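ATP-dependent protease subunit HslV (Trypanosoma brucei brucei, PDB 4HNZ) forms the proteolytic double ring of the mitochondrial HslVU complex, which hydrolyses proteins unfolded by HslU and thereby regulates levels of the DNA helicase PIF2. Local coordinates at residues T50-S55 with R89-S94; V13-R18 with K147-A152; L35-I38 with V42-G45. All coordinates share one frame; numbering follows the deposited sequence.

Contact 1: residues T50-S55 with R89-S94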
# COMPACT_ATOMS: atom_id res chain seq x y z
N THR A 50 4.68 -27.18 13.24
CA THR A 50 4.28 -28.43 13.85
C THR A 50 2.78 -28.62 13.87
O THR A 50 2.26 -29.65 13.40
CB THR A 50 4.77 -28.46 15.31
OG1 THR A 50 6.19 -28.27 15.30
CG2 THR A 50 4.42 -29.80 16.01
N ALA A 51 2.08 -27.66 14.44
CA ALA A 51 0.63 -27.78 14.59
C ALA A 51 -0.10 -27.83 13.26
O ALA A 51 -1.04 -28.59 13.09
CB ALA A 51 0.10 -26.65 15.45
N ASP A 52 0.33 -27.00 12.30
CA ASP A 52 -0.34 -26.94 11.00
C ASP A 52 -0.18 -28.26 10.32
O ASP A 52 -1.13 -28.83 9.84
CB ASP A 52 0.21 -25.82 10.12
CG ASP A 52 -0.25 -24.46 10.55
OD1 ASP A 52 -0.51 -24.24 11.78
OD2 ASP A 52 -0.33 -23.57 9.68
N ALA A 53 1.04 -28.77 10.33
CA ALA A 53 1.34 -29.99 9.60
C ALA A 53 0.69 -31.18 10.20
O ALA A 53 0.18 -32.04 9.49
CB ALA A 53 2.85 -30.19 9.51
N ILE A 54 0.70 -31.26 11.51
CA ILE A 54 0.09 -32.37 12.21
C ILE A 54 -1.42 -32.40 12.03
O ILE A 54 -2.01 -33.47 11.89
CB ILE A 54 0.50 -32.38 13.70
CG1 ILE A 54 1.97 -32.84 13.78
CG2 ILE A 54 -0.37 -33.31 14.53
CD1 ILE A 54 2.55 -32.89 15.19
N SER A 55 -2.04 -31.24 12.05
CA SER A 55 -3.45 -31.20 11.83
C SER A 55 -3.75 -31.78 10.45
O SER A 55 -4.75 -32.49 10.29
CB SER A 55 -3.98 -29.76 11.95
OG SER A 55 -3.81 -29.24 13.26
N ARG A 89 -8.08 -23.92 5.84
CA ARG A 89 -7.50 -22.93 4.97
C ARG A 89 -6.73 -21.85 5.69
O ARG A 89 -5.98 -21.15 5.06
CB ARG A 89 -8.56 -22.25 4.14
CG ARG A 89 -8.70 -22.93 2.83
CD ARG A 89 -9.54 -22.07 1.94
NE ARG A 89 -8.74 -21.03 1.30
CZ ARG A 89 -8.65 -20.86 -0.01
NH1 ARG A 89 -9.34 -21.65 -0.84
NH2 ARG A 89 -7.90 -19.89 -0.48
N ARG A 90 -6.90 -21.72 6.98
CA ARG A 90 -6.07 -20.80 7.71
C ARG A 90 -4.69 -21.48 8.02
O ARG A 90 -3.83 -20.84 8.60
CB ARG A 90 -6.81 -20.33 8.97
CG ARG A 90 -8.23 -19.75 8.76
CD ARG A 90 -8.32 -18.21 8.61
NE ARG A 90 -9.68 -17.73 8.20
CZ ARG A 90 -10.72 -17.48 9.01
NH1 ARG A 90 -10.62 -17.66 10.32
NH2 ARG A 90 -11.88 -17.07 8.51
N LEU A 91 -4.47 -22.75 7.64
CA LEU A 91 -3.19 -23.42 7.87
C LEU A 91 -2.23 -23.23 6.69
O LEU A 91 -2.64 -23.12 5.56
CB LEU A 91 -3.40 -24.91 8.12
CG LEU A 91 -4.43 -25.28 9.19
CD1 LEU A 91 -4.49 -26.78 9.34
CD2 LEU A 91 -4.12 -24.67 10.55
N GLU A 92 -0.94 -23.21 6.97
CA GLU A 92 0.05 -23.15 5.96
C GLU A 92 0.98 -24.34 6.08
O GLU A 92 1.71 -24.46 7.05
CB GLU A 92 0.83 -21.86 6.09
CG GLU A 92 0.04 -20.64 5.67
CD GLU A 92 0.86 -19.40 5.82
OE1 GLU A 92 0.53 -18.56 6.70
OE2 GLU A 92 1.89 -19.27 5.10
N ALA A 93 1.03 -25.14 5.02
CA ALA A 93 1.88 -26.29 5.00
C ALA A 93 1.95 -26.88 3.63
O ALA A 93 1.12 -26.62 2.81
CB ALA A 93 1.34 -27.32 5.96
N SER A 94 2.95 -27.71 3.39
CA SER A 94 3.00 -28.55 2.22
C SER A 94 3.43 -29.91 2.69
O SER A 94 4.15 -30.00 3.68
CB SER A 94 4.03 -28.01 1.26
OG SER A 94 3.52 -26.84 0.71

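Contact 2: residues V13-R18 with K147-A152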
# COMPACT_ATOMS: atom_id res chain seq x y z
N VAL A 13 13.37 -42.95 -1.19
CA VAL A 13 13.82 -42.34 0.04
C VAL A 13 13.13 -41.00 0.19
O VAL A 13 12.68 -40.40 -0.78
CB VAL A 13 15.36 -42.18 0.09
CG1 VAL A 13 16.07 -43.52 -0.13
CG2 VAL A 13 15.83 -41.18 -0.95
N LEU A 14 13.01 -40.58 1.44
CA LEU A 14 12.42 -39.32 1.83
C LEU A 14 13.32 -38.72 2.86
O LEU A 14 13.66 -39.34 3.85
CB LEU A 14 11.02 -39.55 2.41
CG LEU A 14 10.26 -38.29 2.79
CD1 LEU A 14 9.88 -37.48 1.57
CD2 LEU A 14 8.97 -38.60 3.58
N LEU A 15 13.73 -37.49 2.58
CA LEU A 15 14.67 -36.82 3.42
C LEU A 15 14.11 -35.45 3.76
O LEU A 15 13.48 -34.81 2.91
CB LEU A 15 15.99 -36.60 2.70
CG LEU A 15 16.98 -37.75 2.77
CD1 LEU A 15 16.44 -38.88 1.90
CD2 LEU A 15 18.37 -37.33 2.28
N GLY A 16 14.40 -34.98 4.96
CA GLY A 16 14.04 -33.63 5.39
C GLY A 16 15.09 -33.01 6.28
O GLY A 16 15.75 -33.70 7.04
N ASP A 17 15.23 -31.72 6.17
CA ASP A 17 16.18 -31.04 7.05
C ASP A 17 15.54 -30.88 8.44
O ASP A 17 14.39 -31.25 8.65
CB ASP A 17 16.65 -29.72 6.45
CG ASP A 17 15.70 -28.60 6.70
OD1 ASP A 17 14.52 -28.70 6.23
OD2 ASP A 17 16.09 -27.60 7.39
N ARG A 18 16.26 -30.21 9.33
CA ARG A 18 15.81 -30.10 10.70
C ARG A 18 15.77 -28.68 11.25
O ARG A 18 15.63 -28.50 12.49
CB ARG A 18 16.69 -31.01 11.61
CG ARG A 18 16.84 -32.47 11.14
CD ARG A 18 17.79 -33.33 12.01
NE ARG A 18 16.93 -34.17 12.83
CZ ARG A 18 16.97 -34.36 14.14
NH1 ARG A 18 17.94 -33.85 14.90
NH2 ARG A 18 16.05 -35.08 14.68
N LYS A 147 21.91 -42.15 -2.35
CA LYS A 147 23.12 -41.39 -2.63
C LYS A 147 22.71 -40.08 -3.36
O LYS A 147 23.21 -39.02 -3.05
CB LYS A 147 24.11 -42.23 -3.42
CG LYS A 147 25.49 -41.64 -3.43
CD LYS A 147 26.50 -42.48 -4.22
CE LYS A 147 27.85 -41.73 -4.28
NZ LYS A 147 28.88 -42.38 -5.15
N ILE A 148 21.77 -40.18 -4.29
CA ILE A 148 21.26 -39.03 -4.98
C ILE A 148 20.66 -38.04 -4.00
O ILE A 148 21.00 -36.84 -4.03
CB ILE A 148 20.22 -39.42 -6.01
CG1 ILE A 148 20.85 -40.18 -7.14
CG2 ILE A 148 19.55 -38.21 -6.60
CD1 ILE A 148 19.85 -40.92 -7.99
N ALA A 149 19.80 -38.53 -3.12
CA ALA A 149 19.11 -37.69 -2.17
C ALA A 149 20.07 -36.96 -1.23
O ALA A 149 19.89 -35.77 -1.00
CB ALA A 149 18.09 -38.48 -1.36
N ARG A 150 21.08 -37.63 -0.72
CA ARG A 150 22.04 -37.00 0.21
C ARG A 150 22.83 -35.91 -0.44
O ARG A 150 23.04 -34.86 0.13
CB ARG A 150 23.02 -38.02 0.77
CG ARG A 150 22.38 -38.90 1.83
CD ARG A 150 23.34 -39.94 2.43
NE ARG A 150 22.66 -40.74 3.46
CZ ARG A 150 22.26 -40.27 4.66
NH1 ARG A 150 21.65 -41.08 5.50
NH2 ARG A 150 22.50 -39.02 5.03
N LYS A 151 23.26 -36.17 -1.65
CA LYS A 151 24.01 -35.19 -2.39
C LYS A 151 23.12 -33.96 -2.69
O LYS A 151 23.56 -32.83 -2.59
CB LYS A 151 24.51 -35.85 -3.68
CG LYS A 151 26.01 -35.82 -3.91
CD LYS A 151 26.41 -34.58 -4.70
CE LYS A 151 27.85 -34.66 -5.19
NZ LYS A 151 27.94 -35.45 -6.48
N ALA A 152 21.89 -34.22 -3.11
CA ALA A 152 20.98 -33.18 -3.47
C ALA A 152 20.62 -32.33 -2.26
O ALA A 152 20.57 -31.12 -2.37
CB ALA A 152 19.77 -33.73 -4.13

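Contact 3: residues L35-I38 with V42-G45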
# COMPACT_ATOMS: atom_id res chain seq x y z
N LEU A 35 9.69 -35.54 9.32
CA LEU A 35 9.15 -36.75 8.71
C LEU A 35 8.32 -37.50 9.72
O LEU A 35 8.61 -37.47 10.90
CB LEU A 35 10.26 -37.65 8.24
CG LEU A 35 11.35 -36.97 7.41
CD1 LEU A 35 12.31 -38.02 6.89
CD2 LEU A 35 10.74 -36.20 6.25
N ARG A 36 7.27 -38.16 9.28
CA ARG A 36 6.52 -39.03 10.17
C ARG A 36 6.23 -40.32 9.45
O ARG A 36 5.99 -40.35 8.23
CB ARG A 36 5.22 -38.37 10.59
CG ARG A 36 5.34 -37.15 11.47
CD ARG A 36 5.89 -37.44 12.86
NE ARG A 36 5.88 -36.20 13.67
CZ ARG A 36 6.78 -35.20 13.60
NH1 ARG A 36 7.82 -35.26 12.77
NH2 ARG A 36 6.64 -34.13 14.36
N ARG A 37 6.31 -41.39 10.20
CA ARG A 37 5.92 -42.69 9.75
C ARG A 37 4.44 -42.75 10.11
O ARG A 37 4.10 -42.63 11.26
CB ARG A 37 6.71 -43.71 10.57
CG ARG A 37 6.63 -45.15 10.11
CD ARG A 37 7.87 -45.57 9.35
NE ARG A 37 7.57 -46.66 8.42
CZ ARG A 37 8.40 -47.08 7.48
NH1 ARG A 37 9.60 -46.54 7.31
NH2 ARG A 37 8.01 -48.06 6.67
N ILE A 38 3.51 -42.85 9.16
CA ILE A 38 2.10 -43.00 9.59
C ILE A 38 1.66 -44.47 9.68
O ILE A 38 0.74 -44.77 10.40
CB ILE A 38 1.10 -42.14 8.80
CG1 ILE A 38 0.90 -42.65 7.39
CG2 ILE A 38 1.57 -40.68 8.79
CD1 ILE A 38 0.22 -41.58 6.54
N VAL A 42 3.79 -46.14 4.75
CA VAL A 42 3.55 -44.76 4.37
C VAL A 42 4.30 -43.78 5.27
O VAL A 42 4.20 -43.83 6.50
CB VAL A 42 2.05 -44.41 4.38
CG1 VAL A 42 1.85 -42.98 4.03
CG2 VAL A 42 1.28 -45.28 3.41
N VAL A 43 5.08 -42.92 4.64
CA VAL A 43 5.81 -41.90 5.37
C VAL A 43 5.47 -40.56 4.77
O VAL A 43 5.04 -40.43 3.61
CB VAL A 43 7.34 -42.13 5.34
CG1 VAL A 43 7.70 -43.42 5.99
CG2 VAL A 43 7.87 -42.15 3.92
N ILE A 44 5.59 -39.54 5.59
CA ILE A 44 5.17 -38.21 5.18
C ILE A 44 6.13 -37.14 5.72
O ILE A 44 6.69 -37.32 6.80
CB ILE A 44 3.74 -37.91 5.60
CG1 ILE A 44 3.39 -36.47 5.26
CG2 ILE A 44 3.60 -38.03 7.08
CD1 ILE A 44 1.90 -36.29 5.16
N GLY A 45 6.41 -36.14 4.88
CA GLY A 45 7.29 -35.09 5.20
C GLY A 45 6.55 -33.79 5.03
O GLY A 45 5.73 -33.69 4.16

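Contact 1: residues T50-S55 with R89-S94
Asp52 and Leu91 mark the closest approach of the two backbones, their CA atoms 5.5 Å apart. Residues 50-55 are the first turns of helix 50-66, while 89-94 is mostly an irregular connection that runs past the helix and enters strand 93-98. Asp52 leans toward this connection. With CG anti to its own carbonyl carbon (chi1 -75°), its carboxylate is laid across the backbone between Leu91 and Glu92. OD2 of Asp52 accepts a hydrogen bond from the amide N of Glu92 at 2.8 Å. The bond is nearly straight, 169° at the hydrogen, and arrives on the anti side of the carboxylate, a little out of its plane. Leu91 fills the flank of the same group: its CD2 lies 3.8 Å from OD1 of Asp52, and its other methyl, CD1, reaches CB of Ser55 at 4.0 Å. The Ser55 hydroxyl is turned back into its own helix, where OG donates to Ala51 O at 2.9 Å. That carbonyl also accepts the Ser55 amide, the two donors reaching it from opposite faces of its plane. OD1 of Asp52 pairs with NE of Arg83 of a neighbouring subunit in a salt bridge. The buried carboxylate thus serves a backbone amide of its own chain and an arginine of the next; both partners probably favour its ionised form, and together they tie the entry into strand 93-98 to the subunit interface.

Contact 2: residues V13-R18 with K147-A152
The methyl of Ala149 sits against two branched side chains of the strand, Val13 and Leu15, which point at the helix from the same face of their sheet. Val13 offers a single branch: CG2, placed between its backbone N and carbonyl carbon, meets CB of Ala149 at 3.5 Å. Leu15 brings both methyls to bear. CD1 of Leu15 lies 3.7 Å from CB of Ala149, and its CD2 is almost as near at 3.8 Å, so that the fork of the leucine opens onto the alanine. CG of Leu15, anti to the carbonyl carbon (chi1 -85°), carries this fork to the helix, where CD2 also comes up to the Ala149-Arg150 peptide, 4.1 Å from Arg150 N. The aliphatic part of Arg150 borders this methyl, with CG of Arg150 4.3 Å from Leu15 CD2, whereas its guanidinium is engaged through NE in a salt bridge with Glu146, one turn earlier in the helix.

The helix lies nearly parallel to the strand: the axes of 13-17 and 147-152 differ in direction by 17° and approach to 9.0 Å. The single methyl of Ala149 is consistent with this close approach. Strand 167-172 continues the apolar layer, with Val171 beside Val13 and Val169 beside both Leu15 and Arg150. The interface is the helix-on-sheet packing of the Ntn-hydrolase sandwich. It rests on burial of apolar surface and van der Waals packing, so its hold should depend on the fit of the methyls rather than on directional bonds, the Arg150 charge being met by Glu146.

Contact 3: residues L35-I38 with V42-G45
Arg36 and Ile44 form the hydrogen-bonded pair of an antiparallel hairpin, each giving its amide to the other's carbonyl. Arg36 N donates to Ile44 O at 2.7 Å, and Ile44 N returns a bond to Arg36 O at 2.8 Å. Nearer the turn, Ile38 N donates to Val42 O at 2.9 Å, a more bent bond of 148° at the hydrogen. Two carbonyls take a further CA-H...O contact: Ile44 O from CA of Leu35, and Arg36 O from CA of Val43.

Backbone oxygens take up much of the hydrogen bonding from the two arginines. The Arg36 chain bends at chi2 (-67°) and folds back so that NH1 reaches Leu35 O at 3.0 Å; this oxygen lies in the guanidinium plane, although the donor stands well above the carbonyl plane. Cys33 O is a second acceptor for NH1. Arg37 is held by Asp40 O through NH2; the exception is its NH1, which forms a salt bridge with Glu170. Val43 CG1 lies 3.7 Å above one face of the Arg37 guanidinium, off-centre.

Ile38 packs CD1 on Val42 CG1 at 3.3 Å and its CG2 on Ile44 CG2. On this side of the hairpin, helix 50-66 covers Ile38 and Ile44. Leu35, Arg37 and Val43 face strand 167-172 of the second sheet, and strand 93-98 continues the sheet beyond 42-48.

How the contacts relate
The three contacts sample the helix and sheet layers of the alpha-beta-beta-alpha sandwich of a proteasome-type Ntn hydrolase. Contact 3 closes first within the chain, contact 1 follows in series, and contact 2 encloses both. Contacts 1 and 3, with centres 15 Å apart, share one sheet, since strands 42-48 and 93-98 are neighbours in it, and strand 42-48 leads directly into helix 50-66. Contact 2 lies in the other half, about 23 Å between centres from contact 1. One place where the two sheets meet is Leu14 of contact 2 against Leu35 and Val43 of contact 3, with centres 14 Å apart. Contact 1 extends this framework to the neighbouring subunit of the twelve-chain assembly.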